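Calreticulin, putative,Calreticulin, putative (Trypanosoma cruzi, PDB 5HCF) is probably a lectin-like chaperone of the parasite endoplasmic reticulum, whose globular domain is thought to bind carbohydrate and peptide. Local coordinates at residues L69-C83 with W216-G230. Numbering follows the deposited sequence.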
ATOM      1  N   LEU A  69      -4.337   5.566  12.398  1.00 41.76           N
ATOM      2  CA  LEU A  69      -3.867   4.349  11.767  1.00 40.84           C
ATOM      3  C   LEU A  69      -2.890   4.731  10.673  1.00 41.35           C
ATOM      4  O   LEU A  69      -3.219   5.509   9.781  1.00 43.01           O
ATOM      5  CB  LEU A  69      -5.032   3.528  11.201  1.00 38.58           C
ATOM      6  CG  LEU A  69      -4.636   2.198  10.549  1.00 36.80           C
ATOM      7  CD1 LEU A  69      -4.139   1.225  11.601  1.00 37.80           C
ATOM      8  CD2 LEU A  69      -5.797   1.597   9.780  1.00 33.58           C
ATOM      9  N   VAL A  70      -1.675   4.200  10.764  1.00 41.75           N
ATOM     10  CA  VAL A  70      -0.632   4.509   9.796  1.00 39.73           C
ATOM     11  C   VAL A  70      -0.152   3.241   9.100  1.00 39.40           C
ATOM     12  O   VAL A  70       0.215   2.260   9.758  1.00 40.50           O
ATOM     13  CB  VAL A  70       0.569   5.210  10.460  1.00 39.47           C
ATOM     14  CG1 VAL A  70       1.580   5.651   9.408  1.00 37.24           C
ATOM     15  CG2 VAL A  70       0.099   6.402  11.281  1.00 39.28           C
ATOM     16  N   VAL A  71      -0.146   3.280   7.769  1.00 36.98           N
ATOM     17  CA  VAL A  71       0.315   2.164   6.946  1.00 36.29           C
ATOM     18  C   VAL A  71       1.513   2.590   6.111  1.00 35.81           C
ATOM     19  O   VAL A  71       1.495   3.642   5.476  1.00 33.51           O
ATOM     20  CB  VAL A  71      -0.792   1.645   5.998  1.00 35.99           C
ATOM     21  CG1 VAL A  71      -0.467   0.235   5.516  1.00 34.91           C
ATOM     22  CG2 VAL A  71      -2.141   1.677   6.683  1.00 36.98           C
ATOM     23  N   SER A  72       2.554   1.769   6.111  1.00 38.83           N
ATOM     24  CA  SER A  72       3.741   2.068   5.329  1.00 39.92           C
ATOM     25  C   SER A  72       4.345   0.799   4.743  1.00 43.22           C
ATOM     26  O   SER A  72       4.299  -0.266   5.365  1.00 46.50           O
ATOM     27  CB  SER A  72       4.772   2.799   6.190  1.00 40.73           C
ATOM     28  OG  SER A  72       5.780   3.381   5.384  1.00 42.68           O
ATOM     29  N   PHE A  73       4.888   0.914   3.534  1.00 40.95           N
ATOM     30  CA  PHE A  73       5.627  -0.172   2.907  1.00 39.32           C
ATOM     31  C   PHE A  73       6.415   0.385   1.734  1.00 38.74           C
ATOM     32  O   PHE A  73       6.143   1.494   1.271  1.00 38.78           O
ATOM     33  CB  PHE A  73       4.689  -1.289   2.445  1.00 39.18           C
ATOM     34  CG  PHE A  73       3.963  -0.985   1.161  1.00 39.01           C
ATOM     35  CD1 PHE A  73       2.837  -0.172   1.158  1.00 38.94           C
ATOM     36  CD2 PHE A  73       4.399  -1.520  -0.045  1.00 37.28           C
ATOM     37  CE1 PHE A  73       2.167   0.108  -0.020  1.00 37.08           C
ATOM     38  CE2 PHE A  73       3.728  -1.246  -1.225  1.00 35.99           C
ATOM     39  CZ  PHE A  73       2.613  -0.432  -1.213  1.00 36.21           C
ATOM     40  N   SER A  74       7.395  -0.376   1.262  1.00 37.95           N
ATOM     41  CA  SER A  74       8.190   0.046   0.116  1.00 36.08           C
ATOM     42  C   SER A  74       8.106  -0.972  -1.017  1.00 34.70           C
ATOM     43  O   SER A  74       7.969  -2.170  -0.776  1.00 33.19           O
ATOM     44  CB  SER A  74       9.649   0.263   0.523  1.00 36.49           C
ATOM     45  OG  SER A  74      10.220  -0.935   1.022  1.00 37.30           O
ATOM     46  N   VAL A  75       8.172  -0.480  -2.251  1.00 36.22           N
ATOM     47  CA  VAL A  75       8.311  -1.341  -3.424  1.00 37.17           C
ATOM     48  C   VAL A  75       9.479  -0.861  -4.269  1.00 37.52           C
ATOM     49  O   VAL A  75       9.660   0.341  -4.461  1.00 38.60           O
ATOM     50  CB  VAL A  75       7.055  -1.348  -4.304  1.00 36.62           C
ATOM     51  CG1 VAL A  75       6.957  -2.659  -5.069  1.00 34.74           C
ATOM     52  CG2 VAL A  75       5.831  -1.125  -3.466  1.00 37.22           C
ATOM     53  N   LYS A  76      10.259  -1.800  -4.787  1.00 37.18           N
ATOM     54  CA  LYS A  76      11.348  -1.454  -5.684  1.00 37.13           C
ATOM     55  C   LYS A  76      11.114  -2.105  -7.037  1.00 36.65           C
ATOM     56  O   LYS A  76      11.117  -3.329  -7.149  1.00 37.15           O
ATOM     57  CB  LYS A  76      12.696  -1.887  -5.104  1.00 37.71           C
ATOM     58  CG  LYS A  76      13.885  -1.519  -5.978  1.00 41.19           C
ATOM     59  CD  LYS A  76      15.147  -2.285  -5.596  1.00 42.98           C
ATOM     60  CE  LYS A  76      16.376  -1.652  -6.228  1.00 44.41           C
ATOM     61  NZ  LYS A  76      17.492  -2.620  -6.359  1.00 46.71           N
ATOM     62  N   HIS A  77      10.879  -1.283  -8.054  1.00 37.41           N
ATOM     63  CA  HIS A  77      10.701  -1.773  -9.417  1.00 38.17           C
ATOM     64  C   HIS A  77      11.995  -1.626 -10.213  1.00 39.89           C
ATOM     65  O   HIS A  77      12.100  -0.749 -11.072  1.00 41.36           O
ATOM     66  CB  HIS A  77       9.578  -1.013 -10.124  1.00 35.90           C
ATOM     67  CG  HIS A  77       8.242  -1.140  -9.457  1.00 33.08           C
ATOM     68  ND1 HIS A  77       7.663  -2.353  -9.175  1.00 32.55           N
ATOM     69  CD2 HIS A  77       7.375  -0.191  -9.028  1.00 31.66           C
ATOM     70  CE1 HIS A  77       6.488  -2.152  -8.596  1.00 32.41           C
ATOM     71  NE2 HIS A  77       6.293  -0.852  -8.495  1.00 32.09           N
ATOM     72  N   GLU A  78      12.970  -2.485  -9.932  1.00 41.59           N
ATOM     73  CA  GLU A  78      14.289  -2.395 -10.560  1.00 46.05           C
ATOM     74  C   GLU A  78      14.318  -2.976 -11.973  1.00 47.72           C
ATOM     75  O   GLU A  78      15.299  -2.815 -12.700  1.00 51.66           O
ATOM     76  CB  GLU A  78      15.334  -3.107  -9.691  1.00 46.85           C
ATOM     77  CG  GLU A  78      14.961  -4.532  -9.306  1.00 45.44           C
ATOM     78  CD  GLU A  78      16.155  -5.354  -8.839  1.00 46.29           C
ATOM     79  OE1 GLU A  78      17.025  -4.801  -8.135  1.00 46.28           O
ATOM     80  OE2 GLU A  78      16.217  -6.558  -9.170  1.00 46.69           O
ATOM     81  N   GLN A  79      13.228  -3.628 -12.362  1.00 45.99           N
ATOM     82  CA  GLN A  79      13.183  -4.390 -13.607  1.00 47.76           C
ATOM     83  C   GLN A  79      12.865  -3.594 -14.878  1.00 51.75           C
ATOM     84  O   GLN A  79      12.877  -4.166 -15.968  1.00 55.90           O
ATOM     85  CB  GLN A  79      12.179  -5.536 -13.472  1.00 42.57           C
ATOM     86  CG  GLN A  79      10.739  -5.098 -13.382  1.00 38.88           C
ATOM     87  CD  GLN A  79      10.276  -4.966 -11.944  1.00 36.96           C
ATOM     88  OE1 GLN A  79      11.029  -4.530 -11.073  1.00 37.96           O
ATOM     89  NE2 GLN A  79       9.035  -5.354 -11.686  1.00 33.09           N
ATOM     90  N   ASP A  80      12.584  -2.297 -14.747  1.00 50.43           N
ATOM     91  CA  ASP A  80      12.028  -1.503 -15.852  1.00 50.77           C
ATOM     92  C   ASP A  80      10.579  -1.895 -16.050  1.00 45.69           C
ATOM     93  O   ASP A  80      10.215  -2.533 -17.033  1.00 44.05           O
ATOM     94  CB  ASP A  80      12.807  -1.689 -17.161  1.00 56.11           C
ATOM     95  CG  ASP A  80      14.112  -0.925 -17.180  1.00 61.81           C
ATOM     96  OD1 ASP A  80      14.139   0.212 -16.660  1.00 63.72           O
ATOM     97  OD2 ASP A  80      15.107  -1.455 -17.726  1.00 64.26           O
ATOM     98  N   LEU A  81       9.753  -1.492 -15.098  1.00 43.27           N
ATOM     99  CA  LEU A  81       8.352  -1.849 -15.126  1.00 41.81           C
ATOM    100  C   LEU A  81       7.639  -1.016 -16.184  1.00 42.08           C
ATOM    101  O   LEU A  81       7.841   0.192 -16.264  1.00 41.84           O
ATOM    102  CB  LEU A  81       7.728  -1.632 -13.745  1.00 40.24           C
ATOM    103  CG  LEU A  81       6.265  -2.019 -13.532  1.00 38.14           C
ATOM    104  CD1 LEU A  81       6.079  -3.518 -13.682  1.00 37.41           C
ATOM    105  CD2 LEU A  81       5.798  -1.555 -12.166  1.00 38.45           C
ATOM    106  N   LYS A  82       6.841  -1.678 -17.018  1.00 42.41           N
ATOM    107  CA  LYS A  82       5.968  -0.982 -17.962  1.00 42.07           C
ATOM    108  C   LYS A  82       4.510  -1.195 -17.570  1.00 41.17           C
ATOM    109  O   LYS A  82       3.722  -0.252 -17.574  1.00 45.43           O
ATOM    110  CB  LYS A  82       6.208  -1.440 -19.404  1.00 41.64           C
ATOM    111  CG  LYS A  82       7.596  -1.119 -19.923  1.00 42.76           C
ATOM    112  CD  LYS A  82       7.778   0.392 -19.967  1.00 45.04           C
ATOM    113  CE  LYS A  82       9.105   0.804 -20.570  1.00 49.28           C
ATOM    114  NZ  LYS A  82       8.897   1.308 -21.958  1.00 53.84           N
ATOM    115  N   CYS A  83       4.159  -2.424 -17.212  1.00 37.26           N
ATOM    116  CA  CYS A  83       2.828  -2.706 -16.685  1.00 37.46           C
ATOM    117  C   CYS A  83       2.931  -3.641 -15.483  1.00 34.06           C
ATOM    118  O   CYS A  83       3.390  -4.778 -15.605  1.00 34.84           O
ATOM    119  CB  CYS A  83       1.918  -3.313 -17.762  1.00 41.04           C
ATOM    120  SG  CYS A  83       0.192  -3.571 -17.225  1.00 43.17           S
ATOM    121  N   TRP A 216      -0.962  -7.832 -10.473  1.00 38.73           N
ATOM    122  CA  TRP A 216      -0.603  -8.380 -11.772  1.00 36.58           C
ATOM    123  C   TRP A 216       0.671  -7.707 -12.260  1.00 34.58           C
ATOM    124  O   TRP A 216       0.815  -6.492 -12.143  1.00 30.61           O
ATOM    125  CB  TRP A 216      -1.743  -8.182 -12.779  1.00 35.65           C
ATOM    126  CG  TRP A 216      -1.307  -8.202 -14.221  1.00 34.18           C
ATOM    127  CD1 TRP A 216      -1.005  -7.124 -15.003  1.00 32.33           C
ATOM    128  CD2 TRP A 216      -1.120  -9.358 -15.046  1.00 35.02           C
ATOM    129  NE1 TRP A 216      -0.647  -7.535 -16.263  1.00 30.88           N
ATOM    130  CE2 TRP A 216      -0.707  -8.903 -16.316  1.00 34.45           C
ATOM    131  CE3 TRP A 216      -1.262 -10.734 -14.835  1.00 35.33           C
ATOM    132  CZ2 TRP A 216      -0.437  -9.774 -17.369  1.00 34.97           C
ATOM    133  CZ3 TRP A 216      -0.993 -11.595 -15.882  1.00 36.31           C
ATOM    134  CH2 TRP A 216      -0.584 -11.113 -17.132  1.00 36.31           C
ATOM    135  N   GLN A 217       1.601  -8.499 -12.787  1.00 36.87           N
ATOM    136  CA  GLN A 217       2.841  -7.955 -13.335  1.00 37.78           C
ATOM    137  C   GLN A 217       3.197  -8.556 -14.688  1.00 40.02           C
ATOM    138  O   GLN A 217       3.280  -9.776 -14.835  1.00 38.94           O
ATOM    139  CB  GLN A 217       4.018  -8.168 -12.378  1.00 37.80           C
ATOM    140  CG  GLN A 217       4.119  -7.154 -11.251  1.00 38.09           C
ATOM    141  CD  GLN A 217       5.489  -7.169 -10.597  1.00 41.22           C
ATOM    142  OE1 GLN A 217       5.877  -8.140  -9.960  1.00 44.65           O
ATOM    143  NE2 GLN A 217       6.238  -6.094 -10.779  1.00 43.76           N
ATOM    144  N   VAL A 218       3.407  -7.684 -15.672  1.00 34.06           N
ATOM    145  CA  VAL A 218       3.940  -8.098 -16.963  1.00 37.67           C
ATOM    146  C   VAL A 218       5.447  -8.287 -16.836  1.00 39.42           C
ATOM    147  O   VAL A 218       5.961  -9.390 -17.023  1.00 44.01           O
ATOM    148  CB  VAL A 218       3.653  -7.078 -18.075  1.00 38.50           C
ATOM    149  CG1 VAL A 218       4.302  -7.538 -19.376  1.00 38.31           C
ATOM    150  CG2 VAL A 218       2.151  -6.887 -18.256  1.00 38.57           C
ATOM    151  N   GLU A 219       6.151  -7.199 -16.530  1.00 37.25           N
ATOM    152  CA  GLU A 219       7.580  -7.266 -16.233  1.00 38.75           C
ATOM    153  C   GLU A 219       7.769  -7.425 -14.729  1.00 39.10           C
ATOM    154  O   GLU A 219       7.571  -6.474 -13.967  1.00 39.82           O
ATOM    155  CB  GLU A 219       8.310  -6.015 -16.735  1.00 37.46           C
ATOM    156  CG  GLU A 219       8.060  -5.682 -18.209  1.00 37.49           C
ATOM    157  CD  GLU A 219       6.728  -4.964 -18.452  1.00 38.21           C
ATOM    158  OE1 GLU A 219       6.118  -4.460 -17.484  1.00 34.30           O
ATOM    159  OE2 GLU A 219       6.292  -4.900 -19.620  1.00 41.40           O
ATOM    160  N   SER A 220       8.135  -8.628 -14.299  1.00 37.81           N
ATOM    161  CA  SER A 220       8.251  -8.912 -12.874  1.00 38.22           C
ATOM    162  C   SER A 220       9.621  -8.520 -12.326  1.00 35.21           C
ATOM    163  O   SER A 220      10.469  -8.016 -13.059  1.00 33.44           O
ATOM    164  CB  SER A 220       7.968 -10.391 -12.603  1.00 42.44           C
ATOM    165  OG  SER A 220       7.767 -10.624 -11.219  1.00 44.91           O
ATOM    166  N   GLY A 221       9.824  -8.752 -11.031  1.00 35.37           N
ATOM    167  CA  GLY A 221      11.087  -8.440 -10.387  1.00 38.16           C
ATOM    168  C   GLY A 221      10.960  -7.459  -9.235  1.00 39.32           C
ATOM    169  O   GLY A 221      11.962  -7.074  -8.636  1.00 42.44           O
ATOM    170  N   SER A 222       9.734  -7.047  -8.924  1.00 37.44           N
ATOM    171  CA  SER A 222       9.498  -6.072  -7.854  1.00 36.05           C
ATOM    172  C   SER A 222       9.840  -6.643  -6.478  1.00 35.62           C
ATOM    173  O   SER A 222       9.700  -7.841  -6.242  1.00 34.41           O
ATOM    174  CB  SER A 222       8.045  -5.592  -7.868  1.00 33.88           C
ATOM    175  OG  SER A 222       7.767  -4.806  -9.017  1.00 33.48           O
ATOM    176  N   ILE A 223      10.291  -5.778  -5.575  1.00 36.48           N
ATOM    177  CA  ILE A 223      10.640  -6.205  -4.225  1.00 37.51           C
ATOM    178  C   ILE A 223       9.905  -5.381  -3.166  1.00 39.47           C
ATOM    179  O   ILE A 223      10.045  -4.160  -3.102  1.00 41.27           O
ATOM    180  CB  ILE A 223      12.158  -6.109  -3.985  1.00 36.26           C
ATOM    181  CG1 ILE A 223      12.911  -6.923  -5.041  1.00 35.23           C
ATOM    182  CG2 ILE A 223      12.517  -6.577  -2.567  1.00 35.60           C
ATOM    183  CD1 ILE A 223      14.412  -6.855  -4.899  1.00 37.36           C
ATOM    184  N   PHE A 224       9.125  -6.062  -2.333  1.00 39.66           N
ATOM    185  CA  PHE A 224       8.372  -5.410  -1.263  1.00 37.15           C
ATOM    186  C   PHE A 224       9.150  -5.460   0.046  1.00 38.64           C
ATOM    187  O   PHE A 224       9.781  -6.471   0.354  1.00 40.36           O
ATOM    188  CB  PHE A 224       7.007  -6.075  -1.078  1.00 34.06           C
ATOM    189  CG  PHE A 224       6.065  -5.876  -2.235  1.00 33.80           C
ATOM    190  CD1 PHE A 224       6.188  -6.635  -3.387  1.00 36.29           C
ATOM    191  CD2 PHE A 224       5.053  -4.932  -2.167  1.00 32.30           C
ATOM    192  CE1 PHE A 224       5.319  -6.454  -4.448  1.00 36.25           C
ATOM    193  CE2 PHE A 224       4.186  -4.749  -3.222  1.00 31.73           C
ATOM    194  CZ  PHE A 224       4.317  -5.509  -4.362  1.00 33.73           C
ATOM    195  N   LYS A 225       9.113  -4.373   0.809  1.00 37.70           N
ATOM    196  CA  LYS A 225       9.763  -4.345   2.119  1.00 38.77           C
ATOM    197  C   LYS A 225       8.993  -3.547   3.171  1.00 39.37           C
ATOM    198  O   LYS A 225       8.180  -2.679   2.846  1.00 37.99           O
ATOM    199  CB  LYS A 225      11.178  -3.771   2.007  1.00 38.37           C
ATOM    200  CG  LYS A 225      12.207  -4.722   1.430  1.00 38.44           C
ATOM    201  CD  LYS A 225      13.553  -4.028   1.251  1.00 39.10           C
ATOM    202  CE  LYS A 225      14.109  -3.526   2.575  1.00 38.84           C
ATOM    203  NZ  LYS A 225      14.152  -4.604   3.592  1.00 40.21           N
ATOM    204  N   ASP A 226       9.274  -3.862   4.433  1.00 40.11           N
ATOM    205  CA  ASP A 226       8.861  -3.065   5.580  1.00 40.93           C
ATOM    206  C   ASP A 226       7.392  -2.646   5.572  1.00 38.72           C
ATOM    207  O   ASP A 226       7.076  -1.452   5.539  1.00 38.35           O
ATOM    208  CB  ASP A 226       9.745  -1.820   5.677  1.00 43.83           C
ATOM    209  CG  ASP A 226      11.211  -2.162   5.872  1.00 48.59           C
ATOM    210  OD1 ASP A 226      11.568  -2.678   6.952  1.00 50.67           O
ATOM    211  OD2 ASP A 226      12.006  -1.921   4.938  1.00 50.61           O
ATOM    212  N   ILE A 227       6.496  -3.628   5.608  1.00 36.22           N
ATOM    213  CA  ILE A 227       5.081  -3.342   5.806  1.00 36.36           C
ATOM    214  C   ILE A 227       4.834  -3.018   7.276  1.00 36.99           C
ATOM    215  O   ILE A 227       4.803  -3.911   8.122  1.00 36.65           O
ATOM    216  CB  ILE A 227       4.193  -4.515   5.364  1.00 36.65           C
ATOM    217  CG1 ILE A 227       4.430  -4.817   3.884  1.00 33.47           C
ATOM    218  CG2 ILE A 227       2.722  -4.203   5.617  1.00 32.93           C
ATOM    219  CD1 ILE A 227       3.675  -6.018   3.371  1.00 33.63           C
ATOM    220  N   VAL A 228       4.674  -1.731   7.569  1.00 38.35           N
ATOM    221  CA  VAL A 228       4.487  -1.267   8.940  1.00 39.94           C
ATOM    222  C   VAL A 228       3.078  -0.741   9.177  1.00 38.35           C
ATOM    223  O   VAL A 228       2.521  -0.028   8.346  1.00 37.18           O
ATOM    224  CB  VAL A 228       5.492  -0.156   9.296  1.00 40.71           C
ATOM    225  CG1 VAL A 228       5.374   0.212  10.762  1.00 42.88           C
ATOM    226  CG2 VAL A 228       6.909  -0.594   8.965  1.00 41.78           C
ATOM    227  N   ILE A 229       2.504  -1.102  10.318  1.00 39.71           N
ATOM    228  CA  ILE A 229       1.196  -0.595  10.707  1.00 40.95           C
ATOM    229  C   ILE A 229       1.182  -0.242  12.194  1.00 43.19           C
ATOM    230  O   ILE A 229       1.645  -1.021  13.032  1.00 44.89           O
ATOM    231  CB  ILE A 229       0.078  -1.613  10.389  1.00 41.65           C
ATOM    232  CG1 ILE A 229       0.181  -2.064   8.929  1.00 40.24           C
ATOM    233  CG2 ILE A 229      -1.296  -1.008  10.656  1.00 41.76           C
ATOM    234  CD1 ILE A 229      -0.853  -3.088   8.521  1.00 40.50           C
ATOM    235  N   GLY A 230       0.654   0.939  12.510  1.00 41.58           N
ATOM    236  CA  GLY A 230       0.626   1.438  13.873  1.00 41.77           C
ATOM    237  C   GLY A 230      -0.390   2.551  14.077  1.00 42.36           C
ATOM    238  O   GLY A 230      -1.223   2.816  13.209  1.00 42.17           O
TER
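E219 OE1 is gripped by two successive backbone N-H groups where the chain crosses between the two sheets of this legume-lectin-like sandwich. C83 N donates over 2.8 Å to E219 OE1, nearly straight (176°) and on the syn side of the carboxylate, whereas K82 N meets the same oxygen from above the carboxylate plane. A bend at chi2 (80°) turns the carboxylate back to these amides. C83, disulfide-bonded to C114, also accepts V218 N on its carbonyl and sets its SG at the edge of the W216 indole.

Next to this turn, the Q79 amide ties the two loops together. Both acceptors of Q79 NE2 lie close to the amide plane: E219 O at 2.9 Å and S222 OG at 3.0 Å. S222 OG also lies at the edge of the H77 imidazole near ND1, modelled too close for a bond there to be judged reliably, while L81 CD2 sits over the centre of one face of that ring.

Beyond the loops, strands 69-76 and 223-230 run antiparallel, with paired backbone bonds at V70-G230, S72-V228, S74-K225 and K76-I223. The register slips by one between S72 and S74, a beta bulge at D226 and I227, where D226 has left-handed backbone angles. V70, S72 and V228 face helix 233-243; V71, F73 and I229 pack toward strand 83-91 of the other sheet. On that inner face V75 CG1 makes a CH-pi contact, 3.9 Å from the F224 ring centroid and 11° off its normal, and F73 CE2 lies at the ring's edge, 4.0 Å from F224 CD2.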